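Local coordinates for protein aspartate Carbamoyltransferase Regulatory Chain (Moritella profunda, PDB 2BE7) that probably transmits allosteric control by nucleotide effectors to the catalytic subunits of aspartate carbamoyltransferase, using a zinc-binding domain to hold the catalytic chains, at residues P107-T115 with C137-I148. Sequence-based numbering, arbitrary orientation.
Sequences PCPNSNCIT and CKYCEKTFSKDI. With ZN (zinc ion), chain J.
Pro109 lies over one face of the Phe144 ring, its CB 3.6 Å from the ring centroid and only 6° off the normal, a CH-pi contact suited to the compact, rigid pyrrolidine, whose C-H bonds can face the ring. Cys108 SG and the backbone N of Asn110 approach the ring obliquely, while Ile148 CG2 lies 4.0 Å from Pro109 CG. A chi1 of -60°, with CG anti to the carbonyl carbon, turns the Phe144 ring to the loop 107-115. A serine in its place would probably leave Pro109 without its aromatic partner and open a gap next to the zinc-binding loop. At the far end of the contact, Thr115 OG1 approaches the Tyr139 ring obliquely, 3.6 Å from Tyr139 CD2, and the tyrosine sends its hydroxyl to an acidic side chain of another protein chain.

Between the two rings sits the zinc ion, bound by SG of Cys108, Cys113, Cys137 and Cys140 at 2.2 to 2.4 Å. Cysteine suits all four places because a short side chain ends in a sulfur that, as thiolate, binds zinc well. Cys108 SG also accepts the backbone N-H of Asn110. The amide of Asn110 does two jobs: ND2 donates to Cys140 SG over 3.5 Å, nearly straight at 171° and with the sulfur close to the amide plane, while OD1 takes Asn112 N in an Asx turn. ND2 also meets an acidic side chain of another chain, joining the metal's second shell to a subunit interface.

Such N-H donors would be expected to spread the negative charge of four thiolates and so steady the tetrahedral site, by which zinc ties the loop 107-115 to the turn 137-142 beside the four-stranded sheet of the metal-binding domain.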
ATOM      1  N   PRO D 107      12.403 -13.709 -30.703  1.00 47.98           N
ATOM      2  CA  PRO D 107      11.506 -13.329 -29.647  1.00 48.11           C
ATOM      3  C   PRO D 107      10.663 -12.164 -30.140  1.00 48.31           C
ATOM      4  O   PRO D 107      11.095 -11.426 -31.009  1.00 48.85           O
ATOM      5  CB  PRO D 107      12.458 -12.885 -28.535  1.00 47.86           C
ATOM      6  CG  PRO D 107      13.577 -12.273 -29.250  1.00 47.64           C
ATOM      7  CD  PRO D 107      13.717 -13.062 -30.541  1.00 48.18           C
ATOM      8  N   CYS D 108       9.470 -12.008 -29.598  1.00 48.82           N
ATOM      9  CA  CYS D 108       8.603 -10.880 -29.944  1.00 49.07           C
ATOM     10  C   CYS D 108       9.189  -9.534 -29.484  1.00 48.82           C
ATOM     11  O   CYS D 108       9.613  -9.394 -28.333  1.00 48.82           O
ATOM     12  CB  CYS D 108       7.239 -11.084 -29.301  1.00 49.25           C
ATOM     13  SG  CYS D 108       6.028  -9.951 -29.859  1.00 49.94           S
ATOM     14  N   PRO D 109       9.258  -8.551 -30.393  1.00 48.73           N
ATOM     15  CA  PRO D 109       9.682  -7.212 -29.971  1.00 48.85           C
ATOM     16  C   PRO D 109       8.787  -6.541 -28.928  1.00 49.19           C
ATOM     17  O   PRO D 109       9.249  -5.594 -28.287  1.00 49.05           O
ATOM     18  CB  PRO D 109       9.672  -6.408 -31.271  1.00 48.67           C
ATOM     19  CG  PRO D 109       9.765  -7.423 -32.346  1.00 48.72           C
ATOM     20  CD  PRO D 109       9.043  -8.624 -31.848  1.00 48.59           C
ATOM     21  N   ASN D 110       7.537  -7.008 -28.781  1.00 49.58           N
ATOM     22  CA  ASN D 110       6.586  -6.465 -27.786  1.00 49.90           C
ATOM     23  C   ASN D 110       6.932  -6.975 -26.391  1.00 49.82           C
ATOM     24  O   ASN D 110       6.793  -8.164 -26.141  1.00 50.51           O
ATOM     25  CB  ASN D 110       5.140  -6.836 -28.174  1.00 49.99           C
ATOM     26  CG  ASN D 110       4.095  -6.593 -27.041  1.00 50.88           C
ATOM     27  OD1 ASN D 110       4.357  -5.911 -26.052  1.00 50.55           O
ATOM     28  ND2 ASN D 110       2.897  -7.175 -27.210  1.00 50.81           N
ATOM     29  N   SER D 111       7.368  -6.098 -25.487  1.00 49.49           N
ATOM     30  CA  SER D 111       7.861  -6.564 -24.174  1.00 49.93           C
ATOM     31  C   SER D 111       6.755  -7.142 -23.288  1.00 50.23           C
ATOM     32  O   SER D 111       7.010  -7.989 -22.436  1.00 50.39           O
ATOM     33  CB  SER D 111       8.596  -5.467 -23.411  1.00 49.70           C
ATOM     34  OG  SER D 111       7.870  -4.261 -23.454  1.00 50.97           O
ATOM     35  N   ASN D 112       5.524  -6.703 -23.517  1.00 50.20           N
ATOM     36  CA  ASN D 112       4.392  -7.122 -22.715  1.00 50.02           C
ATOM     37  C   ASN D 112       3.800  -8.460 -23.190  1.00 50.04           C
ATOM     38  O   ASN D 112       2.867  -9.020 -22.577  1.00 49.45           O
ATOM     39  CB  ASN D 112       3.328  -6.035 -22.794  1.00 50.09           C
ATOM     40  CG  ASN D 112       2.263  -6.211 -21.768  1.00 50.38           C
ATOM     41  OD1 ASN D 112       2.578  -6.336 -20.581  1.00 51.28           O
ATOM     42  ND2 ASN D 112       0.993  -6.249 -22.201  1.00 47.91           N
ATOM     43  N   CYS D 113       4.345  -8.958 -24.297  1.00 50.07           N
ATOM     44  CA  CYS D 113       3.795 -10.116 -24.987  1.00 49.99           C
ATOM     45  C   CYS D 113       3.833 -11.311 -24.048  1.00 50.03           C
ATOM     46  O   CYS D 113       4.859 -11.586 -23.451  1.00 50.23           O
ATOM     47  CB  CYS D 113       4.616 -10.368 -26.245  1.00 49.98           C
ATOM     48  SG  CYS D 113       4.132 -11.765 -27.205  1.00 49.14           S
ATOM     49  N   ILE D 114       2.718 -12.012 -23.905  1.00 50.16           N
ATOM     50  CA  ILE D 114       2.661 -13.176 -23.012  1.00 50.64           C
ATOM     51  C   ILE D 114       3.754 -14.214 -23.307  1.00 50.67           C
ATOM     52  O   ILE D 114       4.019 -15.117 -22.519  1.00 50.99           O
ATOM     53  CB  ILE D 114       1.293 -13.900 -23.097  1.00 50.75           C
ATOM     54  CG1 ILE D 114       1.105 -14.878 -21.919  1.00 51.03           C
ATOM     55  CG2 ILE D 114       1.169 -14.665 -24.432  1.00 50.94           C
ATOM     56  CD1 ILE D 114       1.313 -14.260 -20.527  1.00 51.58           C
ATOM     57  N   THR D 115       4.393 -14.067 -24.449  1.00 50.61           N
ATOM     58  CA  THR D 115       5.277 -15.079 -24.963  1.00 50.49           C
ATOM     59  C   THR D 115       6.587 -15.196 -24.132  1.00 50.70           C
ATOM     60  O   THR D 115       7.198 -16.275 -24.047  1.00 50.56           O
ATOM     61  CB  THR D 115       5.496 -14.795 -26.469  1.00 50.20           C
ATOM     62  OG1 THR D 115       5.255 -15.990 -27.209  1.00 49.52           O
ATOM     63  CG2 THR D 115       6.874 -14.186 -26.780  1.00 50.30           C
ATOM     64  N   CYS D 137       2.965 -11.135 -34.964  1.00 51.74           N
ATOM     65  CA  CYS D 137       3.090 -12.130 -33.905  1.00 51.40           C
ATOM     66  C   CYS D 137       1.795 -12.912 -33.667  1.00 51.08           C
ATOM     67  O   CYS D 137       0.732 -12.336 -33.468  1.00 50.70           O
ATOM     68  CB  CYS D 137       3.509 -11.433 -32.620  1.00 51.35           C
ATOM     69  SG  CYS D 137       3.434 -12.450 -31.186  1.00 51.58           S
ATOM     70  N   LYS D 138       1.906 -14.232 -33.690  1.00 50.82           N
ATOM     71  CA  LYS D 138       0.771 -15.130 -33.458  1.00 50.78           C
ATOM     72  C   LYS D 138       0.056 -14.863 -32.123  1.00 50.62           C
ATOM     73  O   LYS D 138      -1.159 -14.923 -32.046  1.00 50.57           O
ATOM     74  CB  LYS D 138       1.279 -16.568 -33.507  1.00 50.76           C
ATOM     75  CG  LYS D 138       0.281 -17.665 -33.179  1.00 51.52           C
ATOM     76  CD  LYS D 138       1.050 -18.960 -32.845  1.00 52.15           C
ATOM     77  CE  LYS D 138       0.149 -20.114 -32.447  1.00 51.65           C
ATOM     78  NZ  LYS D 138       0.690 -20.727 -31.209  1.00 51.44           N
ATOM     79  N   TYR D 139       0.815 -14.565 -31.080  1.00 50.52           N
ATOM     80  CA  TYR D 139       0.233 -14.334 -29.767  1.00 50.84           C
ATOM     81  C   TYR D 139      -0.300 -12.895 -29.596  1.00 50.81           C
ATOM     82  O   TYR D 139      -1.503 -12.700 -29.657  1.00 50.80           O
ATOM     83  CB  TYR D 139       1.225 -14.743 -28.667  1.00 51.10           C
ATOM     84  CG  TYR D 139       1.467 -16.228 -28.661  1.00 50.88           C
ATOM     85  CD1 TYR D 139       0.627 -17.071 -27.960  1.00 52.15           C
ATOM     86  CD2 TYR D 139       2.501 -16.791 -29.387  1.00 50.15           C
ATOM     87  CE1 TYR D 139       0.821 -18.440 -27.958  1.00 52.01           C
ATOM     88  CE2 TYR D 139       2.701 -18.155 -29.399  1.00 50.53           C
ATOM     89  CZ  TYR D 139       1.854 -18.978 -28.679  1.00 51.31           C
ATOM     90  OH  TYR D 139       2.010 -20.345 -28.674  1.00 51.01           O
ATOM     91  N   CYS D 140       0.569 -11.901 -29.427  1.00 50.76           N
ATOM     92  CA  CYS D 140       0.111 -10.515 -29.205  1.00 51.37           C
ATOM     93  C   CYS D 140      -0.550  -9.815 -30.393  1.00 51.69           C
ATOM     94  O   CYS D 140      -1.111  -8.726 -30.230  1.00 52.48           O
ATOM     95  CB  CYS D 140       1.253  -9.624 -28.721  1.00 51.72           C
ATOM     96  SG  CYS D 140       2.534  -9.326 -29.915  1.00 51.46           S
ATOM     97  N   GLU D 141      -0.452 -10.411 -31.575  1.00 51.65           N
ATOM     98  CA  GLU D 141      -1.090  -9.901 -32.794  1.00 51.56           C
ATOM     99  C   GLU D 141      -0.590  -8.523 -33.279  1.00 52.15           C
ATOM    100  O   GLU D 141      -1.174  -7.911 -34.196  1.00 52.24           O
ATOM    101  CB  GLU D 141      -2.609  -9.958 -32.658  1.00 51.13           C
ATOM    102  CG  GLU D 141      -3.129 -11.369 -32.787  1.00 50.38           C
ATOM    103  CD  GLU D 141      -4.623 -11.476 -32.597  1.00 48.91           C
ATOM    104  OE1 GLU D 141      -5.047 -11.926 -31.508  1.00 47.00           O
ATOM    105  OE2 GLU D 141      -5.360 -11.106 -33.535  1.00 48.09           O
ATOM    106  N   LYS D 142       0.522  -8.068 -32.707  1.00 52.51           N
ATOM    107  CA  LYS D 142       1.166  -6.845 -33.159  1.00 52.95           C
ATOM    108  C   LYS D 142       2.074  -7.160 -34.350  1.00 53.21           C
ATOM    109  O   LYS D 142       2.544  -8.286 -34.502  1.00 53.32           O
ATOM    110  CB  LYS D 142       1.931  -6.208 -32.010  1.00 53.04           C
ATOM    111  CG  LYS D 142       1.051  -5.997 -30.795  1.00 54.25           C
ATOM    112  CD  LYS D 142       1.426  -4.773 -29.964  1.00 55.65           C
ATOM    113  CE  LYS D 142       0.272  -4.409 -29.026  1.00 56.01           C
ATOM    114  NZ  LYS D 142      -1.027  -4.201 -29.756  1.00 56.04           N
ATOM    115  N   THR D 143       2.303  -6.169 -35.202  1.00 53.58           N
ATOM    116  CA  THR D 143       3.089  -6.373 -36.422  1.00 53.81           C
ATOM    117  C   THR D 143       4.377  -5.545 -36.396  1.00 54.00           C
ATOM    118  O   THR D 143       4.364  -4.366 -36.048  1.00 54.08           O
ATOM    119  CB  THR D 143       2.261  -6.029 -37.669  1.00 53.83           C
ATOM    120  OG1 THR D 143       0.929  -6.546 -37.515  1.00 53.31           O
ATOM    121  CG2 THR D 143       2.899  -6.629 -38.915  1.00 53.98           C
ATOM    122  N   PHE D 144       5.488  -6.185 -36.755  1.00 54.29           N
ATOM    123  CA  PHE D 144       6.809  -5.542 -36.755  1.00 54.45           C
ATOM    124  C   PHE D 144       7.548  -5.759 -38.058  1.00 54.32           C
ATOM    125  O   PHE D 144       7.476  -6.830 -38.650  1.00 54.36           O
ATOM    126  CB  PHE D 144       7.674  -6.106 -35.633  1.00 54.48           C
ATOM    127  CG  PHE D 144       7.101  -5.903 -34.280  1.00 54.79           C
ATOM    128  CD1 PHE D 144       6.460  -6.946 -33.622  1.00 55.32           C
ATOM    129  CD2 PHE D 144       7.197  -4.663 -33.659  1.00 54.70           C
ATOM    130  CE1 PHE D 144       5.929  -6.761 -32.350  1.00 55.53           C
ATOM    131  CE2 PHE D 144       6.670  -4.463 -32.398  1.00 54.82           C
ATOM    132  CZ  PHE D 144       6.032  -5.516 -31.736  1.00 55.30           C
ATOM    133  N   SER D 145       8.299  -4.752 -38.479  1.00 54.36           N
ATOM    134  CA  SER D 145       9.101  -4.847 -39.702  1.00 54.41           C
ATOM    135  C   SER D 145      10.303  -5.776 -39.500  1.00 54.25           C
ATOM    136  O   SER D 145      11.033  -5.635 -38.517  1.00 54.13           O
ATOM    137  CB  SER D 145       9.574  -3.460 -40.112  1.00 54.40           C
ATOM    138  OG  SER D 145       9.969  -2.736 -38.967  1.00 54.71           O
ATOM    139  N   LYS D 146      10.501  -6.711 -40.436  1.00 54.06           N
ATOM    140  CA  LYS D 146      11.545  -7.743 -40.331  1.00 53.90           C
ATOM    141  C   LYS D 146      12.772  -7.235 -39.574  1.00 53.85           C
ATOM    142  O   LYS D 146      13.168  -7.827 -38.573  1.00 53.77           O
ATOM    143  CB  LYS D 146      11.953  -8.264 -41.717  1.00 53.63           C
ATOM    144  N   ASP D 147      13.332  -6.115 -40.038  1.00 53.82           N
ATOM    145  CA  ASP D 147      14.536  -5.516 -39.447  1.00 53.75           C
ATOM    146  C   ASP D 147      14.426  -5.338 -37.935  1.00 53.89           C
ATOM    147  O   ASP D 147      15.332  -5.715 -37.204  1.00 53.82           O
ATOM    148  CB  ASP D 147      14.850  -4.164 -40.100  1.00 53.70           C
ATOM    149  CG  ASP D 147      15.404  -4.298 -41.524  1.00 53.57           C
ATOM    150  OD1 ASP D 147      15.655  -5.430 -41.987  1.00 53.19           O
ATOM    151  OD2 ASP D 147      15.593  -3.254 -42.187  1.00 53.17           O
ATOM    152  N   ILE D 148      13.316  -4.781 -37.464  1.00 54.16           N
ATOM    153  CA  ILE D 148      13.102  -4.598 -36.026  1.00 54.41           C
ATOM    154  C   ILE D 148      13.217  -5.935 -35.298  1.00 54.62           C
ATOM    155  O   ILE D 148      13.812  -6.004 -34.234  1.00 55.03           O
ATOM    156  CB  ILE D 148      11.724  -3.949 -35.720  1.00 54.58           C
ATOM    157  CG1 ILE D 148      11.777  -2.426 -35.861  1.00 54.81           C
ATOM    158  CG2 ILE D 148      11.265  -4.252 -34.297  1.00 54.83           C
ATOM    159  CD1 ILE D 148      12.395  -1.911 -37.166  1.00 55.77           C
TER
HETATM  160 ZN    ZN J1108       4.102 -10.948 -29.445  1.00 49.41          ZN